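Local coordinates for protein pseudoaglycone deacetylase Dbv21 (Actinoplanes teichomyceticus, PDB 3DFI) that probably removes, with a bound zinc ion, the acetyl group from the amino sugar of a glycopeptide pseudoaglycone during biosynthesis of the antibiotic A40926, at residues Leu181-Pro186 with Thr260-Ile265; Leu11-His16 with Phe41-Gly46. One frame throughout, in Å; residues are numbered along the deposited sequence.

Contact 1 (Leu181-Pro186 with Thr260-Ile265); sequences LWQDLP and TTWPVI
Leu181 meets Trp262 through both of its backbone polar groups, as a hydrogen-bonded antiparallel pair: Leu181 N gives its hydrogen to Trp262 O at 2.9 Å, and Trp262 N returns one to Leu181 O at 2.7 Å. The same Leu181 O lies at the edge of the Trp262 indole, 3.2 Å from Trp262 CE3. With Leu181 CG anti to its own carbonyl carbon (chi1 -63°), the forked end of the leucine reaches along the partner strand, and Leu181 CD1 packs at 3.6 Å on Val264 CG2. Trp182 follows as a non-hydrogen-bonded pair with Thr261; here Trp182 CB rests on the Thr261 methyl CG2, while the indole turns toward helix 19-33. These bridges join strand 179-182, the last of the parallel strands, to strand 258-266, so the mixed sheet of this PIG-L-family fold changes at this seam from parallel to antiparallel. Past the end of the strand, Gln183 N still donates to Thr260 O at 3.0 Å, the donor tilted 25° from the carbonyl plane. Gln183 CB and CG lie against Trp262 CH2 at the far end of the six-membered ring, and the side-chain amide plane of Gln183 stands steeply, at 75°, to the indole. Thr260 CG2 covers one face of that ring near its rim. Gln183 OE1 accepts a hydrogen bond from a water that in turn receives one from Thr260 N, and it is also hydrogen-bonded to His247 NE2. Beyond it the chain leaves strand 258-266, and Asp184 OD2 is hydrogen-bonded to ND1 of the zinc ligand His161.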
loop_
_atom_site.group_PDB
_atom_site.type_symbol
_atom_site.label_atom_id
_atom_site.label_comp_id
_atom_site.label_asym_id
_atom_site.label_seq_id
_atom_site.Cartn_x
_atom_site.Cartn_y
_atom_site.Cartn_z
ATOM N N LEU A 181 1.377 -2.667 10.539
ATOM C CA LEU A 181 0.400 -2.954 9.528
ATOM C C LEU A 181 -0.514 -1.749 9.482
ATOM O O LEU A 181 -1.014 -1.301 10.522
ATOM C CB LEU A 181 -0.371 -4.235 9.877
ATOM C CG LEU A 181 0.458 -5.537 9.947
ATOM C CD1 LEU A 181 -0.418 -6.734 10.165
ATOM C CD2 LEU A 181 1.323 -5.734 8.687
ATOM N N TRP A 182 -0.731 -1.224 8.273
ATOM C CA TRP A 182 -1.600 -0.065 8.088
ATOM C C TRP A 182 -3.070 -0.395 7.794
ATOM O O TRP A 182 -3.394 -1.481 7.332
ATOM C CB TRP A 182 -1.042 0.879 7.021
ATOM C CG TRP A 182 -1.129 0.398 5.553
ATOM C CD1 TRP A 182 -2.268 0.078 4.838
ATOM C CD2 TRP A 182 -0.026 0.230 4.633
ATOM N NE1 TRP A 182 -1.929 -0.273 3.534
ATOM C CE2 TRP A 182 -0.569 -0.187 3.385
ATOM C CE3 TRP A 182 1.373 0.387 4.747
ATOM C CZ2 TRP A 182 0.242 -0.455 2.257
ATOM C CZ3 TRP A 182 2.170 0.149 3.624
ATOM C CH2 TRP A 182 1.603 -0.291 2.401
ATOM N N GLN A 183 -3.943 0.575 8.052
ATOM C CA GLN A 183 -5.366 0.462 7.767
ATOM C C GLN A 183 -5.553 0.807 6.288
ATOM O O GLN A 183 -5.339 1.978 5.901
ATOM C CB GLN A 183 -6.108 1.480 8.632
ATOM C CG GLN A 183 -7.641 1.408 8.637
ATOM C CD GLN A 183 -8.261 2.552 9.409
ATOM O OE1 GLN A 183 -7.951 3.717 9.084
ATOM N NE2 GLN A 183 -9.063 2.296 10.337
ATOM N N ASP A 184 -5.958 -0.185 5.484
ATOM C CA ASP A 184 -6.086 -0.040 4.014
ATOM C C ASP A 184 -7.107 1.039 3.697
ATOM O O ASP A 184 -8.188 0.999 4.242
ATOM C CB ASP A 184 -6.549 -1.370 3.385
ATOM C CG ASP A 184 -5.646 -2.571 3.787
ATOM O OD1 ASP A 184 -5.541 -2.900 5.010
ATOM O OD2 ASP A 184 -5.052 -3.172 2.866
ATOM N N LEU A 185 -6.780 1.973 2.794
ATOM C CA LEU A 185 -7.726 3.043 2.445
ATOM C C LEU A 185 -7.962 3.054 0.932
ATOM O O LEU A 185 -7.079 2.715 0.190
ATOM C CB LEU A 185 -7.226 4.404 2.950
ATOM C CG LEU A 185 -7.275 4.627 4.471
ATOM C CD1 LEU A 185 -6.517 5.898 4.900
ATOM C CD2 LEU A 185 -8.734 4.624 4.979
ATOM N N PRO A 186 -9.156 3.473 0.481
ATOM C CA PRO A 186 -10.278 3.992 1.265
ATOM C C PRO A 186 -11.139 2.900 1.889
ATOM O O PRO A 186 -12.103 3.195 2.597
ATOM C CB PRO A 186 -11.109 4.743 0.215
ATOM C CG PRO A 186 -10.865 3.993 -1.068
ATOM C CD PRO A 186 -9.442 3.471 -0.970
ATOM N N THR A 260 -3.954 5.295 10.636
ATOM C CA THR A 260 -3.884 4.253 11.675
ATOM C C THR A 260 -2.984 3.100 11.254
ATOM O O THR A 260 -3.061 2.611 10.113
ATOM C CB THR A 260 -5.288 3.683 11.960
ATOM O OG1 THR A 260 -6.145 4.740 12.376
ATOM C CG2 THR A 260 -5.263 2.616 13.031
ATOM N N THR A 261 -2.141 2.658 12.179
ATOM C CA THR A 261 -1.361 1.427 11.989
ATOM C C THR A 261 -1.403 0.613 13.266
ATOM O O THR A 261 -1.740 1.159 14.316
ATOM C CB THR A 261 0.115 1.694 11.609
ATOM O OG1 THR A 261 0.804 2.308 12.705
ATOM C CG2 THR A 261 0.235 2.563 10.356
ATOM N N TRP A 262 -1.044 -0.683 13.177
ATOM C CA TRP A 262 -0.964 -1.550 14.354
ATOM C C TRP A 262 0.373 -2.286 14.404
ATOM O O TRP A 262 0.886 -2.713 13.351
ATOM C CB TRP A 262 -2.043 -2.640 14.354
ATOM C CG TRP A 262 -3.466 -2.251 14.345
ATOM C CD1 TRP A 262 -4.329 -2.252 15.411
ATOM C CD2 TRP A 262 -4.244 -1.855 13.196
ATOM N NE1 TRP A 262 -5.576 -1.872 14.996
ATOM C CE2 TRP A 262 -5.556 -1.634 13.643
ATOM C CE3 TRP A 262 -3.953 -1.689 11.833
ATOM C CZ2 TRP A 262 -6.585 -1.221 12.784
ATOM C CZ3 TRP A 262 -4.967 -1.285 10.977
ATOM C CH2 TRP A 262 -6.273 -1.046 11.460
ATOM N N PRO A 263 0.919 -2.487 15.623
ATOM C CA PRO A 263 2.039 -3.415 15.735
ATOM C C PRO A 263 1.492 -4.845 15.796
ATOM O O PRO A 263 0.288 -5.040 15.968
ATOM C CB PRO A 263 2.685 -3.036 17.077
ATOM C CG PRO A 263 1.564 -2.519 17.904
ATOM C CD PRO A 263 0.533 -1.931 16.944
ATOM N N VAL A 264 2.368 -5.834 15.674
ATOM C CA VAL A 264 1.914 -7.218 15.629
ATOM C C VAL A 264 2.562 -7.975 16.766
ATOM O O VAL A 264 3.766 -7.864 16.991
ATOM C CB VAL A 264 2.246 -7.881 14.268
ATOM C CG1 VAL A 264 1.757 -9.317 14.221
ATOM C CG2 VAL A 264 1.595 -7.087 13.140
ATOM N N ILE A 265 1.747 -8.723 17.493
ATOM C CA ILE A 265 2.233 -9.494 18.584
ATOM C C ILE A 265 2.124 -10.983 18.213
ATOM O O ILE A 265 1.079 -11.457 17.759
ATOM C CB ILE A 265 1.531 -9.094 19.951
ATOM C CG1 ILE A 265 0.019 -9.109 19.870
ATOM C CG2 ILE A 265 1.815 -7.635 20.303
ATOM C CD1 ILE A 265 -0.632 -8.340 21.082
HETATM O O HOH W 1 -5.860 5.389 8.420
#

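Contact 2 (Leu11-His16 with Phe41-Gly46); sequences LAISPH and FTVFAG. With ZN (zinc ion), chain B.
Phe41 places its ring next to Ile13, Phe41 CD1 lying 4.0 Å from Ile13 CD1, while its CB meets the Leu11 methyl CD1. The other branch of the isoleucine, Ile13 CG2, touches Val43 CG2 at 3.6 Å; helix 126-144 packs against this apolar face. Beneath the side chains run the backbone hydrogen bonds between the two parallel strands of a beta-alpha-beta unit, strand 9-14, helix 19-33 and strand 37-42: Phe41 N to Ala12 O, Ser14 N to Phe41 O and Val43 N to Ser14 O. The pairing outlasts the regular bridges, since Phe44 N also donates to Pro15 O at 2.9 Å. That carbonyl oxygen lies in the plane of the Phe44 ring at its edge, 3.2 Å from Phe44 CD2. An inverse gamma turn centred on Phe44, closed by a weak Ala45 N to Val43 O bond, then turns the chain away. On the opposite face of the sheet, the serine hydroxyl swings opposite its own backbone N (chi1 -177°), which carries Ser14 OG to within 2.7 Å of His16 O, its acceptor; Ser14 OG is also hydrogen-bonded to Ala20 N. A water joins His16 O to Thr42 OG1, and the Thr42 methyl CG2 presses on His16 C at 3.3 Å. The His16 ring approaches that of Phe44 obliquely. His16 ND1 binds the zinc ion at 2.2 Å, with a water, Asp19 and His161 also in the coordination shell. His16 NE2 is hydrogen-bonded to Asp160 OD1, so the imidazole is gripped at both nitrogens and its rotation is fixed.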
loop_
_atom_site.group_PDB
_atom_site.type_symbol
_atom_site.label_atom_id
_atom_site.label_comp_id
_atom_site.label_asym_id
_atom_site.label_seq_id
_atom_site.Cartn_x
_atom_site.Cartn_y
_atom_site.Cartn_z
ATOM N N LEU A 11 10.849 1.124 4.679
ATOM C CA LEU A 11 10.470 0.338 3.516
ATOM C C LEU A 11 8.988 -0.012 3.607
ATOM O O LEU A 11 8.581 -0.779 4.474
ATOM C CB LEU A 11 11.303 -0.928 3.417
ATOM C CG LEU A 11 11.047 -1.867 2.229
ATOM C CD1 LEU A 11 11.264 -1.195 0.829
ATOM C CD2 LEU A 11 11.920 -3.126 2.404
ATOM N N ALA A 12 8.181 0.581 2.732
ATOM C CA ALA A 12 6.765 0.235 2.675
ATOM C C ALA A 12 6.543 -0.782 1.557
ATOM O O ALA A 12 7.066 -0.608 0.448
ATOM C CB ALA A 12 5.917 1.483 2.458
ATOM N N ILE A 13 5.820 -1.855 1.868
ATOM C CA ILE A 13 5.509 -2.903 0.886
ATOM C C ILE A 13 4.050 -2.764 0.460
ATOM O O ILE A 13 3.135 -3.123 1.222
ATOM C CB ILE A 13 5.777 -4.355 1.438
ATOM C CG1 ILE A 13 7.123 -4.472 2.186
ATOM C CG2 ILE A 13 5.678 -5.412 0.308
ATOM C CD1 ILE A 13 8.364 -4.363 1.276
ATOM N N SER A 14 3.833 -2.228 -0.744
ATOM C CA SER A 14 2.469 -1.985 -1.254
ATOM C C SER A 14 2.051 -3.188 -2.115
ATOM O O SER A 14 2.842 -3.634 -2.956
ATOM C CB SER A 14 2.428 -0.705 -2.090
ATOM O OG SER A 14 1.113 -0.423 -2.520
ATOM N N PRO A 15 0.835 -3.747 -1.890
ATOM C CA PRO A 15 0.392 -4.820 -2.787
ATOM C C PRO A 15 0.310 -4.383 -4.258
ATOM O O PRO A 15 0.945 -5.003 -5.113
ATOM C CB PRO A 15 -0.966 -5.214 -2.213
ATOM C CG PRO A 15 -0.867 -4.807 -0.760
ATOM C CD PRO A 15 -0.132 -3.516 -0.796
ATOM N N HIS A 16 -0.402 -3.285 -4.518
ATOM C CA HIS A 16 -0.665 -2.766 -5.863
ATOM C C HIS A 16 -0.159 -1.329 -5.998
ATOM O O HIS A 16 0.156 -0.657 -4.999
ATOM C CB HIS A 16 -2.182 -2.749 -6.148
ATOM C CG HIS A 16 -2.855 -4.075 -6.002
ATOM N ND1 HIS A 16 -3.839 -4.309 -5.063
ATOM C CD2 HIS A 16 -2.694 -5.240 -6.684
ATOM C CE1 HIS A 16 -4.248 -5.565 -5.163
ATOM N NE2 HIS A 16 -3.577 -6.146 -6.146
ATOM N N PHE A 41 8.095 -0.256 -2.188
ATOM C CA PHE A 41 8.255 -1.412 -3.086
ATOM C C PHE A 41 6.851 -1.972 -3.323
ATOM O O PHE A 41 6.152 -2.267 -2.372
ATOM C CB PHE A 41 9.160 -2.482 -2.422
ATOM C CG PHE A 41 9.220 -3.817 -3.170
ATOM C CD1 PHE A 41 8.636 -4.968 -2.638
ATOM C CD2 PHE A 41 9.893 -3.931 -4.382
ATOM C CE1 PHE A 41 8.725 -6.216 -3.328
ATOM C CE2 PHE A 41 9.968 -5.153 -5.067
ATOM C CZ PHE A 41 9.387 -6.279 -4.555
ATOM N N THR A 42 6.447 -2.087 -4.587
ATOM C CA THR A 42 5.135 -2.651 -4.934
ATOM C C THR A 42 5.297 -4.069 -5.496
ATOM O O THR A 42 6.061 -4.294 -6.437
ATOM C CB THR A 42 4.386 -1.711 -5.937
ATOM O OG1 THR A 42 4.218 -0.410 -5.331
ATOM C CG2 THR A 42 3.007 -2.292 -6.366
ATOM N N VAL A 43 4.572 -5.014 -4.912
ATOM C CA VAL A 43 4.722 -6.428 -5.211
ATOM C C VAL A 43 4.153 -6.699 -6.601
ATOM O O VAL A 43 4.849 -7.232 -7.467
ATOM C CB VAL A 43 4.012 -7.293 -4.144
ATOM C CG1 VAL A 43 4.054 -8.776 -4.534
ATOM C CG2 VAL A 43 4.666 -7.079 -2.749
ATOM N N PHE A 44 2.900 -6.292 -6.809
ATOM C CA PHE A 44 2.209 -6.587 -8.062
ATOM C C PHE A 44 2.389 -5.460 -9.059
ATOM O O PHE A 44 1.442 -4.800 -9.416
ATOM C CB PHE A 44 0.729 -6.974 -7.816
ATOM C CG PHE A 44 0.583 -8.226 -6.982
ATOM C CD1 PHE A 44 0.540 -9.474 -7.583
ATOM C CD2 PHE A 44 0.544 -8.156 -5.592
ATOM C CE1 PHE A 44 0.461 -10.646 -6.811
ATOM C CE2 PHE A 44 0.459 -9.302 -4.820
ATOM C CZ PHE A 44 0.405 -10.560 -5.439
ATOM N N ALA A 45 3.630 -5.272 -9.527
ATOM C CA ALA A 45 3.948 -4.241 -10.516
ATOM C C ALA A 45 4.554 -4.836 -11.795
ATOM O O ALA A 45 5.161 -4.115 -12.574
ATOM C CB ALA A 45 4.874 -3.189 -9.922
ATOM N N GLY A 46 4.355 -6.139 -12.007
ATOM C CA GLY A 46 4.924 -6.865 -13.138
ATOM C C GLY A 46 4.390 -6.477 -14.507
ATOM O O GLY A 46 3.329 -5.859 -14.637
HETATM ZN ZN ZN B . -4.667 -2.962 -3.580
HETATM O O HOH W 2 2.399 1.616 -5.108
HETATM O O HOH W 3 -4.986 -1.245 -5.351
#

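In the fold
Both contacts belong to the same mixed sheet, each seam one strand in from an outermost strand and on its own side of strand 148-152. Contact 2 joins parallel strands and is wholly buried; contact 1 joins antiparallel ones and is only partly buried. The contacts still touch, because the Trp182 indole reaches across to contact 2 and its CH2 comes within 3.4 Å of Ile13 O. Each has a water bridge, but otherwise their chemistry differs. Residues 11-16 and 41-46 combine aliphatic and phenylalanine packing with a direct zinc ligand, whereas 181-186 and 260-265 pack a tryptophan with a threonine and a glutamine and stay in the second shell of the metal.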